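PDB 3IJ3: cytosol aminopeptidase from Coxiella burnetii, which probably acts as a manganese-dependent metalloaminopeptidase of the M17 family, removing residues from the N-terminal end of peptides. Local coordinates for residues Cys253-Gly258 and Asp332-Val337; Leu299-Glu304 and Arg336-Asp341; Lys324-Thr329 and Ala432-His437. All coordinates share one frame; numbering follows the deposited sequence.

Interaction 1: Cys253-Gly258 and Asp332-Val337; sequences CFDSGG and DAEGRV. With LI (lithium ion), chain C; SO4 (sulfate ion), chain D; SO4 (sulfate ion), chain F.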
# COMPACT_ATOMS: atom_id res chain seq x y z
N CYS A 253 -1.35 -20.53 19.39
CA CYS A 253 -1.24 -21.64 18.42
C CYS A 253 -1.32 -21.20 16.97
O CYS A 253 -0.69 -21.82 16.09
CB CYS A 253 -2.21 -22.74 18.78
SG CYS A 253 -1.74 -23.50 20.40
N PHE A 254 -2.11 -20.16 16.72
CA PHE A 254 -2.14 -19.51 15.42
C PHE A 254 -2.54 -18.06 15.65
O PHE A 254 -3.41 -17.77 16.47
CB PHE A 254 -3.06 -20.14 14.39
CG PHE A 254 -2.86 -19.57 13.03
CD1 PHE A 254 -1.73 -19.91 12.30
CD2 PHE A 254 -3.75 -18.64 12.50
CE1 PHE A 254 -1.48 -19.35 11.05
CE2 PHE A 254 -3.51 -18.09 11.24
CZ PHE A 254 -2.37 -18.42 10.54
N ASP A 255 -1.83 -17.16 14.98
CA ASP A 255 -2.13 -15.74 15.08
C ASP A 255 -2.51 -15.15 13.71
O ASP A 255 -1.66 -14.97 12.84
CB ASP A 255 -0.94 -15.01 15.69
CG ASP A 255 -1.25 -13.55 16.04
OD1 ASP A 255 -2.42 -13.13 15.95
OD2 ASP A 255 -0.27 -12.85 16.40
N SER A 256 -3.80 -14.89 13.51
CA SER A 256 -4.26 -14.24 12.29
C SER A 256 -4.10 -12.73 12.40
O SER A 256 -4.24 -12.01 11.41
CB SER A 256 -5.74 -14.51 12.09
OG SER A 256 -6.50 -13.91 13.15
N GLY A 257 -3.86 -12.27 13.62
CA GLY A 257 -3.82 -10.86 13.94
C GLY A 257 -5.13 -10.40 14.54
O GLY A 257 -5.19 -9.35 15.19
N GLY A 258 -6.20 -11.20 14.37
CA GLY A 258 -7.52 -10.80 14.83
C GLY A 258 -8.09 -9.76 13.86
O GLY A 258 -7.67 -9.70 12.69
N ASP A 332 -3.60 -7.49 17.33
CA ASP A 332 -2.45 -8.32 16.95
C ASP A 332 -1.31 -8.19 18.01
O ASP A 332 -0.25 -8.77 17.83
CB ASP A 332 -1.99 -7.93 15.56
CG ASP A 332 -0.96 -8.90 14.95
OD1 ASP A 332 -0.88 -10.06 15.38
OD2 ASP A 332 -0.26 -8.49 14.02
N ALA A 333 -1.51 -7.42 19.08
CA ALA A 333 -0.54 -7.38 20.21
C ALA A 333 -1.21 -8.20 21.31
O ALA A 333 -1.37 -7.77 22.45
CB ALA A 333 -0.24 -5.93 20.67
N GLU A 334 -1.62 -9.42 20.96
CA GLU A 334 -2.40 -10.30 21.87
C GLU A 334 -1.54 -11.12 22.83
O GLU A 334 -2.01 -11.55 23.90
CB GLU A 334 -3.26 -11.29 21.03
CG GLU A 334 -2.58 -12.59 20.51
CD GLU A 334 -1.45 -12.36 19.53
OE1 GLU A 334 -1.45 -11.31 18.87
OE2 GLU A 334 -0.54 -13.22 19.43
N GLY A 335 -0.31 -11.39 22.43
CA GLY A 335 0.58 -12.24 23.24
C GLY A 335 0.81 -11.67 24.62
O GLY A 335 0.76 -12.37 25.63
N ARG A 336 1.10 -10.39 24.66
CA ARG A 336 1.34 -9.72 25.95
C ARG A 336 0.09 -9.71 26.82
O ARG A 336 0.18 -9.73 28.05
CB ARG A 336 1.87 -8.31 25.71
CG ARG A 336 0.86 -7.34 25.17
CD ARG A 336 1.48 -6.11 24.49
NE ARG A 336 2.22 -6.47 23.28
CZ ARG A 336 2.78 -5.57 22.46
NH1 ARG A 336 2.71 -4.26 22.71
NH2 ARG A 336 3.44 -5.98 21.40
N VAL A 337 -1.09 -9.64 26.17
CA VAL A 337 -2.39 -9.64 26.89
C VAL A 337 -2.61 -10.99 27.61
O VAL A 337 -2.93 -11.01 28.81
CB VAL A 337 -3.56 -9.27 25.97
CG1 VAL A 337 -4.92 -9.38 26.70
CG2 VAL A 337 -3.37 -7.86 25.37
LI LI C . 1.00 -13.15 18.26
S SO4 D . 2.64 -9.78 21.24
O1 SO4 D . 1.58 -10.34 20.41
O2 SO4 D . 1.96 -9.08 22.34
O3 SO4 D . 3.46 -10.89 21.67
O4 SO4 D . 3.44 -8.81 20.46
S SO4 F . 4.03 -2.28 19.96
O1 SO4 F . 3.68 -2.36 18.54
O2 SO4 F . 2.85 -2.01 20.78
O3 SO4 F . 4.71 -3.46 20.44
O4 SO4 F . 4.97 -1.15 20.10
O HOH W 1 1.59 -11.35 17.98
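Gly257 and Asp332 bring the two backbones to within 4.2 Å, CA to CA, where the turn after the short strand 254-255 passes the loop leading into helix 335-347. Gly257 has a phi of 98°, which suits glycine, and its CA lies 3.4 Å from Asp332 OD1. The turn is doubly braced: Asp255 OD1 accepts from Gly257 N at 2.9 Å in an Asx turn, the N-H coming from above the carboxylate plane, and Ser256 OG makes an ST turn with Gly258 N. Asn305 also binds Asp255 OD1, leaving OD2 to the metal. Asp255 and Glu334 approach from opposite directions, their carboxylate planes 62° apart, and both ligate the lithium ion, through Asp255 OD2 at 2.3 Å and Glu334 OE2 at 1.9 Å. Glu334 folds back to do so, with CG between its backbone N and carbonyl carbon (chi1 83°) and the chain bent at chi2. A water and Asp273 add further ligands. Asp332 OD1 stands 3.0 Å from Asp255 OD2 and is salt-bridged to Lys262. Beyond the metal, Gly335 N and Arg336 N, NE and NH2 bind one sulfate, probably from the crystallisation liquor. Three carboxylates this close are consistent with a centre built to hold cations, as in M17 relatives, whose sites carry two divalent metals; lithium here probably occupies a position of the natural manganese.

Interaction 2: Leu299-Glu304 and Arg336-Asp341; sequences LIPAVE and RVVLAD. With SO4 (sulfate ion), chain D; SO4 (sulfate ion), chain F.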
# COMPACT_ATOMS: atom_id res chain seq x y z
N LEU A 299 3.55 -22.22 33.34
CA LEU A 299 2.28 -21.63 32.98
C LEU A 299 2.27 -21.28 31.51
O LEU A 299 3.13 -20.52 31.04
CB LEU A 299 2.03 -20.37 33.83
CG LEU A 299 1.70 -20.61 35.29
CD1 LEU A 299 1.95 -19.34 36.13
CD2 LEU A 299 0.23 -21.07 35.41
N ILE A 300 1.32 -21.86 30.78
CA ILE A 300 1.17 -21.59 29.35
C ILE A 300 -0.28 -21.23 28.98
O ILE A 300 -1.18 -22.08 29.05
CB ILE A 300 1.58 -22.82 28.49
CG1 ILE A 300 3.07 -23.11 28.64
CG2 ILE A 300 1.20 -22.62 27.01
CD1 ILE A 300 3.50 -24.50 28.05
N PRO A 301 -0.51 -19.94 28.64
CA PRO A 301 -1.80 -19.56 28.08
C PRO A 301 -1.82 -20.11 26.66
O PRO A 301 -0.90 -19.82 25.86
CB PRO A 301 -1.79 -18.04 28.11
CG PRO A 301 -0.45 -17.62 28.53
CD PRO A 301 0.35 -18.77 28.93
N ALA A 302 -2.83 -20.90 26.33
CA ALA A 302 -2.92 -21.56 25.02
C ALA A 302 -4.21 -21.11 24.33
O ALA A 302 -5.32 -21.40 24.80
CB ALA A 302 -2.84 -23.08 25.18
N VAL A 303 -4.05 -20.37 23.24
CA VAL A 303 -5.18 -19.81 22.51
C VAL A 303 -4.90 -19.69 21.02
O VAL A 303 -3.77 -19.89 20.56
CB VAL A 303 -5.41 -18.34 22.98
CG1 VAL A 303 -5.48 -18.18 24.52
CG2 VAL A 303 -4.29 -17.39 22.45
N GLU A 304 -5.96 -19.43 20.25
CA GLU A 304 -5.81 -19.05 18.85
C GLU A 304 -6.32 -17.61 18.79
O GLU A 304 -7.32 -17.30 19.44
CB GLU A 304 -6.63 -19.91 17.85
CG GLU A 304 -6.42 -19.48 16.33
CD GLU A 304 -6.98 -20.48 15.28
OE1 GLU A 304 -7.37 -21.60 15.68
OE2 GLU A 304 -7.01 -20.15 14.04
N ARG A 336 1.10 -10.39 24.66
CA ARG A 336 1.34 -9.72 25.95
C ARG A 336 0.09 -9.71 26.82
O ARG A 336 0.18 -9.73 28.05
CB ARG A 336 1.87 -8.31 25.71
CG ARG A 336 0.86 -7.34 25.17
CD ARG A 336 1.48 -6.11 24.49
NE ARG A 336 2.22 -6.47 23.28
CZ ARG A 336 2.78 -5.57 22.46
NH1 ARG A 336 2.71 -4.26 22.71
NH2 ARG A 336 3.44 -5.98 21.40
N VAL A 337 -1.09 -9.64 26.17
CA VAL A 337 -2.39 -9.64 26.89
C VAL A 337 -2.61 -10.99 27.61
O VAL A 337 -2.93 -11.01 28.81
CB VAL A 337 -3.56 -9.27 25.97
CG1 VAL A 337 -4.92 -9.38 26.70
CG2 VAL A 337 -3.37 -7.86 25.37
N VAL A 338 -2.36 -12.10 26.91
CA VAL A 338 -2.55 -13.42 27.53
C VAL A 338 -1.46 -13.67 28.56
O VAL A 338 -1.75 -14.26 29.62
CB VAL A 338 -2.73 -14.58 26.53
CG1 VAL A 338 -3.87 -14.21 25.53
CG2 VAL A 338 -1.42 -14.93 25.78
N LEU A 339 -0.25 -13.22 28.28
CA LEU A 339 0.87 -13.37 29.24
C LEU A 339 0.61 -12.61 30.54
O LEU A 339 1.03 -13.05 31.60
CB LEU A 339 2.19 -12.92 28.63
CG LEU A 339 2.78 -13.88 27.59
CD1 LEU A 339 3.99 -13.23 26.90
CD2 LEU A 339 3.15 -15.21 28.23
N ALA A 340 -0.05 -11.46 30.45
CA ALA A 340 -0.36 -10.64 31.64
C ALA A 340 -1.11 -11.43 32.71
O ALA A 340 -0.82 -11.30 33.90
CB ALA A 340 -1.17 -9.38 31.25
N ASP A 341 -2.07 -12.25 32.29
CA ASP A 341 -2.80 -13.09 33.23
C ASP A 341 -1.94 -14.20 33.81
O ASP A 341 -2.05 -14.52 34.99
CB ASP A 341 -4.04 -13.69 32.58
CG ASP A 341 -5.26 -12.79 32.69
OD1 ASP A 341 -5.17 -11.69 33.28
OD2 ASP A 341 -6.35 -13.24 32.24
S SO4 D . 2.64 -9.78 21.24
O1 SO4 D . 1.58 -10.34 20.41
O2 SO4 D . 1.96 -9.08 22.34
O3 SO4 D . 3.46 -10.89 21.67
O4 SO4 D . 3.44 -8.81 20.46
S SO4 F . 4.03 -2.28 19.96
O1 SO4 F . 3.68 -2.36 18.54
O2 SO4 F . 2.85 -2.01 20.78
O3 SO4 F . 4.71 -3.46 20.44
O4 SO4 F . 4.97 -1.15 20.10
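Pro301 of the central sheet sets its ring against Val338 of helix 335-347, the two side chains crossing obliquely. The proline CB lies 3.9 Å from Val338 CG2, while its CG, puckered endo, reaches over to the helix backbone, 3.8 Å from Val338 O. With chi1 at -53°, Val338 splits its two methyls between two strand residues: CG2, wedged between the backbone N and the carbonyl carbon, serves Pro301, whereas CG1, beside the backbone N, looks to Val303 CG1 at 4.4 Å. Leu339 joins from the flank, since only the end of its side chain bends in, bringing CD2 to 4.3 Å from Pro301 CG. The contact is buried and its side-chain contacts apolar; the axes of strand segment 299-304 and helix segment 336-341 come within 8.2 Å, their directions 139° apart. Strand 295-305 lies between 231-237 and 244-252 in the sheet, and helix 335-347 lies in the connection from it to strand 353-359, a parallel beta-alpha-beta crossover that passes over 244-252. Ile219 of helix 217-223 packs on both Pro301 and Val303, Val222 of that helix on Val338, and Leu339 continues across to Val248 and to Leu435 of helix 427-436.

Interaction 3: Lys324-Thr329 and Ala432-His437; sequences KTIEIT and ALFLQH. With EDO (1,2-ethanediol), chain I.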
# COMPACT_ATOMS: atom_id res chain seq x y z
N LYS A 324 -6.44 -4.98 36.59
CA LYS A 324 -6.10 -3.79 35.82
C LYS A 324 -6.97 -3.88 34.57
O LYS A 324 -7.37 -4.98 34.17
CB LYS A 324 -4.64 -3.75 35.44
CG LYS A 324 -3.72 -3.62 36.62
CD LYS A 324 -2.25 -3.47 36.21
CE LYS A 324 -1.35 -3.34 37.44
NZ LYS A 324 -1.63 -2.12 38.22
N THR A 325 -7.29 -2.75 33.96
CA THR A 325 -8.08 -2.78 32.71
C THR A 325 -7.14 -2.45 31.54
O THR A 325 -6.31 -1.57 31.65
CB THR A 325 -9.27 -1.82 32.75
OG1 THR A 325 -8.84 -0.51 33.14
CG2 THR A 325 -10.32 -2.35 33.74
N ILE A 326 -7.30 -3.17 30.43
CA ILE A 326 -6.48 -2.96 29.24
C ILE A 326 -7.37 -2.54 28.07
O ILE A 326 -8.32 -3.25 27.73
CB ILE A 326 -5.81 -4.25 28.79
CG1 ILE A 326 -5.00 -4.87 29.92
CG2 ILE A 326 -4.93 -3.99 27.60
CD1 ILE A 326 -4.67 -6.31 29.60
N GLU A 327 -7.07 -1.40 27.48
CA GLU A 327 -7.77 -0.95 26.30
C GLU A 327 -7.02 -1.56 25.12
O GLU A 327 -5.81 -1.31 24.93
CB GLU A 327 -7.79 0.56 26.18
CG GLU A 327 -8.57 1.01 24.91
CD GLU A 327 -8.62 2.51 24.71
OE1 GLU A 327 -7.77 3.24 25.29
OE2 GLU A 327 -9.53 2.97 23.96
N ILE A 328 -7.73 -2.30 24.29
CA ILE A 328 -7.12 -2.92 23.12
C ILE A 328 -7.01 -1.92 21.98
O ILE A 328 -8.02 -1.46 21.41
CB ILE A 328 -7.93 -4.15 22.64
CG1 ILE A 328 -8.09 -5.17 23.77
CG2 ILE A 328 -7.25 -4.79 21.37
CD1 ILE A 328 -6.74 -5.64 24.41
N THR A 329 -5.78 -1.56 21.66
CA THR A 329 -5.49 -0.64 20.56
C THR A 329 -4.91 -1.37 19.34
O THR A 329 -4.73 -0.77 18.30
CB THR A 329 -4.56 0.51 21.00
OG1 THR A 329 -3.41 -0.02 21.65
CG2 THR A 329 -5.28 1.43 21.98
N ALA A 432 7.54 -5.46 26.46
CA ALA A 432 8.18 -5.77 27.71
C ALA A 432 7.71 -4.82 28.80
O ALA A 432 7.47 -5.26 29.94
CB ALA A 432 9.73 -5.72 27.55
N LEU A 433 7.57 -3.53 28.48
CA LEU A 433 7.09 -2.54 29.49
C LEU A 433 5.66 -2.83 29.86
O LEU A 433 5.24 -2.60 30.99
CB LEU A 433 7.16 -1.08 29.01
CG LEU A 433 8.46 -0.33 28.94
CD1 LEU A 433 8.23 1.03 28.22
CD2 LEU A 433 9.10 -0.17 30.32
N PHE A 434 4.88 -3.30 28.89
CA PHE A 434 3.50 -3.68 29.17
C PHE A 434 3.48 -4.79 30.25
O PHE A 434 2.83 -4.67 31.27
CB PHE A 434 2.81 -4.18 27.90
CG PHE A 434 1.40 -4.65 28.14
CD1 PHE A 434 0.32 -3.75 28.06
CD2 PHE A 434 1.16 -5.95 28.48
CE1 PHE A 434 -0.99 -4.19 28.31
CE2 PHE A 434 -0.14 -6.40 28.74
CZ PHE A 434 -1.22 -5.51 28.65
N LEU A 435 4.23 -5.85 30.00
CA LEU A 435 4.29 -6.97 30.92
C LEU A 435 4.80 -6.58 32.31
O LEU A 435 4.35 -7.13 33.32
CB LEU A 435 5.15 -8.10 30.33
CG LEU A 435 4.59 -8.80 29.06
CD1 LEU A 435 5.66 -9.70 28.46
CD2 LEU A 435 3.37 -9.57 29.41
N GLN A 436 5.71 -5.61 32.37
CA GLN A 436 6.26 -5.16 33.63
C GLN A 436 5.17 -4.62 34.55
O GLN A 436 5.34 -4.64 35.76
CB GLN A 436 7.34 -4.11 33.42
CG GLN A 436 8.05 -3.72 34.69
CD GLN A 436 9.20 -2.78 34.45
OE1 GLN A 436 9.18 -1.96 33.50
NE2 GLN A 436 10.21 -2.85 35.31
N HIS A 437 4.08 -4.12 33.99
CA HIS A 437 2.97 -3.62 34.84
C HIS A 437 2.37 -4.72 35.70
O HIS A 437 1.71 -4.42 36.70
CB HIS A 437 1.85 -3.01 34.00
CG HIS A 437 2.17 -1.66 33.45
ND1 HIS A 437 3.01 -1.48 32.37
CD2 HIS A 437 1.76 -0.42 33.81
CE1 HIS A 437 3.10 -0.19 32.10
NE2 HIS A 437 2.35 0.48 32.96
C1 EDO I . 0.55 4.51 31.27
O1 EDO I . 1.03 5.44 32.25
C2 EDO I . 1.12 3.12 31.52
O2 EDO I . 1.70 3.02 32.83
O HOH W 2 1.69 -1.58 38.17
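A small three-stranded sheet at the edge of the catalytic domain packs against helix 427-436, where Ile326 of its middle strand meets Phe434. The isoleucine comes to the far rim of the ring: its CD1 lies in the ring plane at the edge, 3.7 Å from Phe434 CZ, and its CG2 is 4.0 Å from Phe434 CE1, so both branches share the end of the phenyl group. The two side chains cross at about a right angle. Phe434 spans the gap because CG is anti to the backbone N (chi1 177°), which sends the ring well out from the helix, past Arg336 and Ala340 of helix 335-347. Strand 325-327 pairs antiparallel with 317-319 and parallel with 417-418, and Leu417 of the latter touches both Phe434 and His437. On the outer side, Lys324 runs extended as far as CE, which lies 3.3 Å from His437 O, and the bend at chi4 (-64°) turns NZ aside toward a water that accepts weakly from it and donates to His437 O. NZ also binds a triethylene glycol. Both imidazole nitrogens are bonded in the crystal: His437 ND1 donates back to Leu433 O at 2.9 Å, tilted 25° from that carbonyl's plane, with a weak second bond to Phe434 O, and His437 NE2 is hydrogen-bonded to O2 of an ethanediol at 2.6 Å; this diol and the glycol are probably from the crystallisation liquor. Thr325, next to Lys324, bonds through OG1 to the backbone O of Tyr143 of a neighbouring subunit.

How the interactions relate
From the N terminus, segment 253-258 comes first and waits until 332-337 for its partner, so interaction 1 closes a loop of some 75 residues around the metal site. Strand segment 299-304 lies within that loop and packs against 336-341, making interaction 2 a shorter closure that ends on the same helix, with Arg336 and Val337 shared. Interaction 3 starts at 324-329, inside both loops, but ends far beyond them at 432-437, so it crosses both. Helix 335-347 is common ground: the metal site lies at its start, the central sheet along one flank, and Phe434 and Leu435 pack on Arg336 O, joining helix 427-436 and the small peripheral sheet to it.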